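Local coordinates for alginate biosynthesis protein AlgX (PDB 4KNC) that protects the exopolysaccharide alginate from degradation in the periplasm and takes part in its O-acetylation, probably as the acetyltransferase, at residues A[151-156]-A[247-252]; A[240-245]-A[295-300]. All coordinates share one frame; numbering follows the deposited sequence.

From the N terminus, the chain reaches 151-156 just after the inferred catalytic residues D148 and H150, at the start of helix 153-169. Ninety residues later, contact 1 brings 247-252 back against it. Before that loop closes, the chain has passed 240-245, which carries the inferred nucleophile S243; contact 2 then closes a 49-residue loop by pairing 240-245 with 295-300. The two loops therefore cross. Contact 2 joins neighbouring strands of the parallel sheet, whereas contact 1 packs the starts of two helices beside it. They meet where W151 NE1 hydrogen-bonds N244 O (2.9 Å) and where F251 CD2 packs on S245 OG (3.6 Å), tying the histidine and serine loops together.

Contact 1: A[151-156]-A[247-252]; sequences WTPHGA and PAYNFA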
ATOM      1  N   TRP A 151       8.628  -6.719 -10.474  1.00 25.05           N
ATOM      2  CA  TRP A 151       8.478  -7.912 -11.291  1.00 30.14           C
ATOM      3  C   TRP A 151       8.436  -7.492 -12.757  1.00 28.46           C
ATOM      4  O   TRP A 151       8.106  -6.354 -13.068  1.00 26.77           O
ATOM      5  CB  TRP A 151       7.214  -8.729 -10.909  1.00 26.74           C
ATOM      6  CG  TRP A 151       5.923  -7.954 -10.694  1.00 30.60           C
ATOM      7  CD1 TRP A 151       5.574  -6.733 -11.227  1.00 26.98           C
ATOM      8  CD2 TRP A 151       4.809  -8.363  -9.879  1.00 28.19           C
ATOM      9  NE1 TRP A 151       4.316  -6.365 -10.794  1.00 25.82           N
ATOM     10  CE2 TRP A 151       3.830  -7.349  -9.964  1.00 31.12           C
ATOM     11  CE3 TRP A 151       4.555  -9.483  -9.076  1.00 24.18           C
ATOM     12  CZ2 TRP A 151       2.618  -7.426  -9.271  1.00 27.50           C
ATOM     13  CZ3 TRP A 151       3.363  -9.551  -8.392  1.00 27.68           C
ATOM     14  CH2 TRP A 151       2.400  -8.535  -8.503  1.00 28.65           C
ATOM     15  N   THR A 152       8.794  -8.399 -13.653  1.00 24.45           N
ATOM     16  CA  THR A 152       8.539  -8.180 -15.071  1.00 25.51           C
ATOM     17  C   THR A 152       7.044  -8.422 -15.300  1.00 36.61           C
ATOM     18  O   THR A 152       6.369  -8.970 -14.425  1.00 33.26           O
ATOM     19  CB  THR A 152       9.300  -9.192 -15.925  1.00 34.19           C
ATOM     20  OG1 THR A 152       8.902 -10.529 -15.557  1.00 31.75           O
ATOM     21  CG2 THR A 152      10.809  -9.022 -15.737  1.00 31.90           C
ATOM     22  N   PRO A 153       6.518  -8.014 -16.469  1.00 36.45           N
ATOM     23  CA  PRO A 153       5.146  -8.399 -16.811  1.00 31.29           C
ATOM     24  C   PRO A 153       4.884  -9.905 -16.702  1.00 29.97           C
ATOM     25  O   PRO A 153       3.829 -10.255 -16.202  1.00 28.72           O
ATOM     26  CB  PRO A 153       5.002  -7.914 -18.244  1.00 30.17           C
ATOM     27  CG  PRO A 153       5.860  -6.671 -18.258  1.00 31.28           C
ATOM     28  CD  PRO A 153       7.043  -6.991 -17.394  1.00 34.23           C
ATOM     29  N   HIS A 154       5.818 -10.759 -17.111  1.00 31.41           N
ATOM     30  CA  HIS A 154       5.648 -12.206 -16.940  1.00 34.33           C
ATOM     31  C   HIS A 154       5.479 -12.620 -15.465  1.00 34.90           C
ATOM     32  O   HIS A 154       4.617 -13.446 -15.134  1.00 39.26           O
ATOM     33  CB  HIS A 154       6.796 -12.971 -17.609  1.00 34.86           C
ATOM     34  CG  HIS A 154       6.647 -13.100 -19.098  1.00 46.40           C
ATOM     35  ND1 HIS A 154       5.834 -14.049 -19.686  1.00 43.11           N
ATOM     36  CD2 HIS A 154       7.213 -12.408 -20.117  1.00 41.84           C
ATOM     37  CE1 HIS A 154       5.892 -13.923 -21.000  1.00 43.98           C
ATOM     38  NE2 HIS A 154       6.724 -12.938 -21.287  1.00 49.88           N
ATOM     39  N   GLY A 155       6.280 -12.023 -14.581  1.00 30.76           N
ATOM     40  CA  GLY A 155       6.144 -12.248 -13.150  1.00 25.32           C
ATOM     41  C   GLY A 155       4.767 -11.841 -12.639  1.00 34.34           C
ATOM     42  O   GLY A 155       4.121 -12.577 -11.876  1.00 30.88           O
ATOM     43  N   ALA A 156       4.321 -10.658 -13.062  1.00 30.01           N
ATOM     44  CA  ALA A 156       2.999 -10.158 -12.701  1.00 28.49           C
ATOM     45  C   ALA A 156       1.897 -11.093 -13.214  1.00 27.27           C
ATOM     46  O   ALA A 156       0.877 -11.263 -12.567  1.00 29.42           O
ATOM     47  CB  ALA A 156       2.794  -8.749 -13.260  1.00 24.42           C
ATOM     48  N   PRO A 247       0.434   0.385 -14.622  1.00 45.76           N
ATOM     49  CA  PRO A 247       0.097  -0.008 -15.997  1.00 46.84           C
ATOM     50  C   PRO A 247       1.223  -0.726 -16.737  1.00 41.07           C
ATOM     51  O   PRO A 247       0.950  -1.652 -17.490  1.00 40.64           O
ATOM     52  CB  PRO A 247      -0.208   1.330 -16.670  1.00 46.38           C
ATOM     53  CG  PRO A 247      -0.662   2.212 -15.547  1.00 43.85           C
ATOM     54  CD  PRO A 247       0.180   1.815 -14.374  1.00 45.39           C
ATOM     55  N   ALA A 248       2.465  -0.317 -16.507  1.00 35.83           N
ATOM     56  CA  ALA A 248       3.611  -0.883 -17.217  1.00 33.66           C
ATOM     57  C   ALA A 248       3.735  -2.401 -17.084  1.00 36.61           C
ATOM     58  O   ALA A 248       4.219  -3.052 -18.001  1.00 34.72           O
ATOM     59  CB  ALA A 248       4.907  -0.215 -16.754  1.00 30.44           C
ATOM     60  N   TYR A 249       3.318  -2.963 -15.946  1.00 33.72           N
ATOM     61  CA  TYR A 249       3.520  -4.387 -15.722  1.00 29.16           C
ATOM     62  C   TYR A 249       2.231  -5.156 -15.939  1.00 30.50           C
ATOM     63  O   TYR A 249       2.246  -6.380 -15.988  1.00 30.90           O
ATOM     64  CB  TYR A 249       4.107  -4.658 -14.333  1.00 35.86           C
ATOM     65  CG  TYR A 249       5.206  -3.688 -13.999  1.00 36.51           C
ATOM     66  CD1 TYR A 249       6.456  -3.785 -14.615  1.00 35.91           C
ATOM     67  CD2 TYR A 249       4.987  -2.649 -13.104  1.00 28.43           C
ATOM     68  CE1 TYR A 249       7.461  -2.884 -14.333  1.00 27.90           C
ATOM     69  CE2 TYR A 249       5.993  -1.737 -12.811  1.00 30.73           C
ATOM     70  CZ  TYR A 249       7.224  -1.859 -13.424  1.00 36.86           C
ATOM     71  OH  TYR A 249       8.220  -0.944 -13.133  1.00 36.81           O
ATOM     72  N   ASN A 250       1.125  -4.423 -16.054  1.00 29.71           N
ATOM     73  CA  ASN A 250      -0.171  -4.996 -16.404  1.00 34.43           C
ATOM     74  C   ASN A 250      -0.741  -6.028 -15.400  1.00 31.55           C
ATOM     75  O   ASN A 250      -1.464  -6.939 -15.789  1.00 30.51           O
ATOM     76  CB  ASN A 250      -0.146  -5.591 -17.825  1.00 25.97           C
ATOM     77  CG  ASN A 250      -1.555  -5.785 -18.395  1.00 34.15           C
ATOM     78  OD1 ASN A 250      -2.367  -4.872 -18.334  1.00 31.62           O
ATOM     79  ND2 ASN A 250      -1.857  -6.992 -18.906  1.00 27.13           N
ATOM     80  N   PHE A 251      -0.428  -5.874 -14.119  1.00 30.54           N
ATOM     81  CA  PHE A 251      -0.944  -6.776 -13.085  1.00 24.08           C
ATOM     82  C   PHE A 251      -2.475  -6.772 -13.065  1.00 29.17           C
ATOM     83  O   PHE A 251      -3.100  -7.839 -13.075  1.00 28.94           O
ATOM     84  CB  PHE A 251      -0.360  -6.414 -11.718  1.00 31.91           C
ATOM     85  CG  PHE A 251      -0.830  -7.298 -10.577  1.00 31.56           C
ATOM     86  CD1 PHE A 251      -0.693  -8.679 -10.638  1.00 29.71           C
ATOM     87  CD2 PHE A 251      -1.354  -6.732  -9.416  1.00 25.85           C
ATOM     88  CE1 PHE A 251      -1.109  -9.486  -9.576  1.00 28.76           C
ATOM     89  CE2 PHE A 251      -1.757  -7.531  -8.339  1.00 35.23           C
ATOM     90  CZ  PHE A 251      -1.641  -8.916  -8.429  1.00 28.92           C
ATOM     91  N   ALA A 252      -3.084  -5.589 -13.082  1.00 28.33           N
ATOM     92  CA  ALA A 252      -4.557  -5.505 -13.140  1.00 28.69           C
ATOM     93  C   ALA A 252      -5.153  -6.178 -14.392  1.00 33.30           C
ATOM     94  O   ALA A 252      -6.178  -6.854 -14.318  1.00 30.12           O
ATOM     95  CB  ALA A 252      -5.010  -4.068 -13.057  1.00 27.92           C
TER
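W151, Y249 and F251 form an aromatic cluster beside the probable Ser-His-Asp triad of the SGNH hydrolase-like domain, where the loop after H150 meets the one after S243. The edge of the W151 five-membered ring is directed at the face of Y249 in an offset edge-to-face pair, the planes at 63°. At the base of that side chain, Y249 CB lies 3.9 Å from W151 NE1, a nitrogen whose hydrogen bond goes to N244 O. The outer end of the indole reaches F251: W151 CH2 sits over the centre of the phenyl face, and W151 CZ2 comes within 3.7 Å of F251 CG. F251 extends there with CG anti to the backbone N (chi1 -180°). At the rim of the same phenyl ring, A156 O lies in plane, 3.6 Å from F251 CD1. The first helical turn closes on the Y249 backbone, with A156 CB 3.7 Å from Y249 O and P153 CA 3.6 Å from that same oxygen. T152 caps this helix through a bond from G155 N to T152 OG1 (3.2 Å), while N250 holds the N-cap position of helix 251-259. The Y249 ring stacks on that of H150, and its hydroxyl is hydrogen-bonded to K191 NZ. Helices 153-169 and 251-259 thus begin side by side, with strands 180-191 and 210-220 packed against P153 through L189, V212 and F215.

Contact 2: A[240-245]-A[295-300]; sequences VGTSNS and IWEFAT
The carboxylate of E297 is met on three sides by the loop that carries the inferred nucleophile S243. T242 N approaches E297 OE2 from above the carboxylate plane, 35° out of it, at 2.9 Å. S245 OG reaches the same oxygen on its anti side in a short 2.5 Å hydrogen bond, and T242 OG1 donates to the syn lone pair of E297 OE1 at 2.8 Å. N244 CB rests 3.7 Å from E297 OE1, the amide turned 77° from the carboxylate and its OD1 hydrogen-bonded to Q86 NE2. On the W296 indole, V240 O lies at the edge and F298 CE1 over the centre of one face. E297 leaves its strand with CG anti to the backbone N and bends at chi2 (-91°), which turns the acid into the loop. Three donors could stabilise this buried group as a carboxylate. T242 OG1 also accepts from N244 N (3.0 Å), an ST turn that shapes the nucleophile loop. V240 pairs with W296 in parallel register: V240 N bonds I295 O (2.8 Å) and E297 N bonds V240 O (2.9 Å). Strand 293-298 runs between 237-240 and 80-85, and helix 275-282 packs through L277 on V240 and W296.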
ATOM      1  N   VAL A 240      -5.712  -1.824  -4.805  1.00 31.43           N
ATOM      2  CA  VAL A 240      -4.880  -0.768  -4.251  1.00 32.60           C
ATOM      3  C   VAL A 240      -3.485  -1.347  -4.076  1.00 35.17           C
ATOM      4  O   VAL A 240      -3.343  -2.524  -3.737  1.00 32.30           O
ATOM      5  CB  VAL A 240      -5.451  -0.183  -2.931  1.00 31.65           C
ATOM      6  CG1 VAL A 240      -6.715   0.610  -3.227  1.00 26.58           C
ATOM      7  CG2 VAL A 240      -5.726  -1.283  -1.899  1.00 26.11           C
ATOM      8  N   GLY A 241      -2.460  -0.545  -4.353  1.00 31.55           N
ATOM      9  CA  GLY A 241      -1.117  -1.082  -4.451  1.00 30.72           C
ATOM     10  C   GLY A 241      -0.044  -0.070  -4.783  1.00 33.80           C
ATOM     11  O   GLY A 241      -0.257   1.132  -4.671  1.00 30.56           O
ATOM     12  N   THR A 242       1.111  -0.578  -5.195  1.00 30.76           N
ATOM     13  CA  THR A 242       2.300   0.232  -5.404  1.00 31.77           C
ATOM     14  C   THR A 242       2.568   0.406  -6.893  1.00 34.42           C
ATOM     15  O   THR A 242       1.708   0.097  -7.726  1.00 33.49           O
ATOM     16  CB  THR A 242       3.510  -0.469  -4.796  1.00 38.03           C
ATOM     17  OG1 THR A 242       3.767  -1.677  -5.531  1.00 31.99           O
ATOM     18  CG2 THR A 242       3.236  -0.812  -3.317  1.00 32.57           C
ATOM     19  N   SER A 243       3.768   0.877  -7.236  1.00 26.47           N
ATOM     20  CA  SER A 243       4.157   0.961  -8.639  1.00 27.25           C
ATOM     21  C   SER A 243       4.053  -0.420  -9.305  1.00 31.40           C
ATOM     22  O   SER A 243       3.749  -0.500 -10.485  1.00 29.36           O
ATOM     23  CB  SER A 243       5.560   1.589  -8.818  1.00 27.67           C
ATOM     24  OG  SER A 243       6.587   0.763  -8.301  1.00 29.97           O
ATOM     25  N   ASN A 244       4.248  -1.497  -8.534  1.00 30.98           N
ATOM     26  CA  ASN A 244       4.071  -2.874  -9.056  1.00 33.58           C
ATOM     27  C   ASN A 244       2.706  -3.181  -9.697  1.00 29.84           C
ATOM     28  O   ASN A 244       2.612  -4.032 -10.604  1.00 27.48           O
ATOM     29  CB  ASN A 244       4.368  -3.926  -7.976  1.00 26.20           C
ATOM     30  CG  ASN A 244       5.857  -4.087  -7.705  1.00 31.65           C
ATOM     31  OD1 ASN A 244       6.570  -4.770  -8.448  1.00 25.94           O
ATOM     32  ND2 ASN A 244       6.336  -3.459  -6.636  1.00 30.14           N
ATOM     33  N   SER A 245       1.654  -2.514  -9.221  1.00 29.16           N
ATOM     34  CA  SER A 245       0.325  -2.666  -9.824  1.00 36.58           C
ATOM     35  C   SER A 245       0.082  -1.610 -10.900  1.00 37.45           C
ATOM     36  O   SER A 245      -1.038  -1.472 -11.412  1.00 39.87           O
ATOM     37  CB  SER A 245      -0.795  -2.610  -8.773  1.00 30.49           C
ATOM     38  OG  SER A 245      -0.675  -3.634  -7.796  1.00 28.25           O
ATOM     39  N   ILE A 295      -8.519  -5.739  -3.308  1.00 26.20           N
ATOM     40  CA  ILE A 295      -7.217  -6.390  -3.392  1.00 27.74           C
ATOM     41  C   ILE A 295      -6.102  -5.409  -2.995  1.00 30.91           C
ATOM     42  O   ILE A 295      -6.029  -4.297  -3.508  1.00 30.11           O
ATOM     43  CB  ILE A 295      -6.945  -6.883  -4.824  1.00 33.63           C
ATOM     44  CG1 ILE A 295      -8.069  -7.803  -5.301  1.00 35.19           C
ATOM     45  CG2 ILE A 295      -5.602  -7.608  -4.908  1.00 24.90           C
ATOM     46  CD1 ILE A 295      -7.974  -8.092  -6.779  1.00 33.75           C
ATOM     47  N   TRP A 296      -5.219  -5.835  -2.103  1.00 27.68           N
ATOM     48  CA  TRP A 296      -4.219  -4.937  -1.545  1.00 29.53           C
ATOM     49  C   TRP A 296      -2.832  -5.524  -1.729  1.00 31.48           C
ATOM     50  O   TRP A 296      -2.502  -6.547  -1.142  1.00 31.89           O
ATOM     51  CB  TRP A 296      -4.527  -4.682  -0.064  1.00 26.43           C
ATOM     52  CG  TRP A 296      -3.617  -3.698   0.634  1.00 35.44           C
ATOM     53  CD1 TRP A 296      -2.718  -2.832   0.062  1.00 35.37           C
ATOM     54  CD2 TRP A 296      -3.514  -3.505   2.047  1.00 30.89           C
ATOM     55  NE1 TRP A 296      -2.071  -2.101   1.047  1.00 34.06           N
ATOM     56  CE2 TRP A 296      -2.536  -2.506   2.269  1.00 37.98           C
ATOM     57  CE3 TRP A 296      -4.142  -4.088   3.149  1.00 33.07           C
ATOM     58  CZ2 TRP A 296      -2.187  -2.077   3.548  1.00 39.78           C
ATOM     59  CZ3 TRP A 296      -3.798  -3.654   4.422  1.00 36.24           C
ATOM     60  CH2 TRP A 296      -2.833  -2.663   4.608  1.00 37.43           C
ATOM     61  N   GLU A 297      -2.028  -4.858  -2.554  1.00 28.38           N
ATOM     62  CA  GLU A 297      -0.716  -5.354  -2.946  1.00 28.77           C
ATOM     63  C   GLU A 297       0.425  -4.516  -2.354  1.00 34.49           C
ATOM     64  O   GLU A 297       0.437  -3.289  -2.479  1.00 34.26           O
ATOM     65  CB  GLU A 297      -0.608  -5.385  -4.476  1.00 23.78           C
ATOM     66  CG  GLU A 297       0.820  -5.566  -5.003  1.00 24.88           C
ATOM     67  CD  GLU A 297       1.553  -4.224  -5.240  1.00 35.78           C
ATOM     68  OE1 GLU A 297       2.664  -4.057  -4.690  1.00 29.72           O
ATOM     69  OE2 GLU A 297       1.027  -3.345  -5.968  1.00 37.41           O
ATOM     70  N   PHE A 298       1.375  -5.191  -1.712  1.00 33.38           N
ATOM     71  CA  PHE A 298       2.586  -4.554  -1.197  1.00 30.43           C
ATOM     72  C   PHE A 298       3.675  -5.606  -0.971  1.00 34.71           C
ATOM     73  O   PHE A 298       3.398  -6.811  -0.996  1.00 31.88           O
ATOM     74  CB  PHE A 298       2.294  -3.786   0.096  1.00 26.51           C
ATOM     75  CG  PHE A 298       1.619  -4.609   1.159  1.00 25.30           C
ATOM     76  CD1 PHE A 298       0.234  -4.716   1.196  1.00 27.39           C
ATOM     77  CD2 PHE A 298       2.368  -5.280   2.122  1.00 27.84           C
ATOM     78  CE1 PHE A 298      -0.404  -5.488   2.172  1.00 28.55           C
ATOM     79  CE2 PHE A 298       1.742  -6.050   3.103  1.00 28.89           C
ATOM     80  CZ  PHE A 298       0.347  -6.153   3.125  1.00 27.75           C
ATOM     81  N   ALA A 299       4.903  -5.152  -0.737  1.00 28.27           N
ATOM     82  CA  ALA A 299       6.031  -6.049  -0.542  1.00 26.94           C
ATOM     83  C   ALA A 299       6.400  -6.266   0.929  1.00 33.87           C
ATOM     84  O   ALA A 299       5.771  -5.731   1.837  1.00 34.35           O
ATOM     85  CB  ALA A 299       7.251  -5.563  -1.334  1.00 30.83           C
ATOM     86  N   THR A 300       7.458  -7.035   1.150  1.00 29.92           N
ATOM     87  CA  THR A 300       7.735  -7.584   2.470  1.00 27.95           C
ATOM     88  C   THR A 300       8.568  -6.690   3.400  1.00 38.19           C
ATOM     89  O   THR A 300       8.877  -7.099   4.517  1.00 41.98           O
ATOM     90  CB  THR A 300       8.433  -8.963   2.335  1.00 28.42           C
ATOM     91  OG1 THR A 300       9.630  -8.827   1.543  1.00 30.53           O
ATOM     92  CG2 THR A 300       7.495  -9.964   1.655  1.00 33.05           C
TER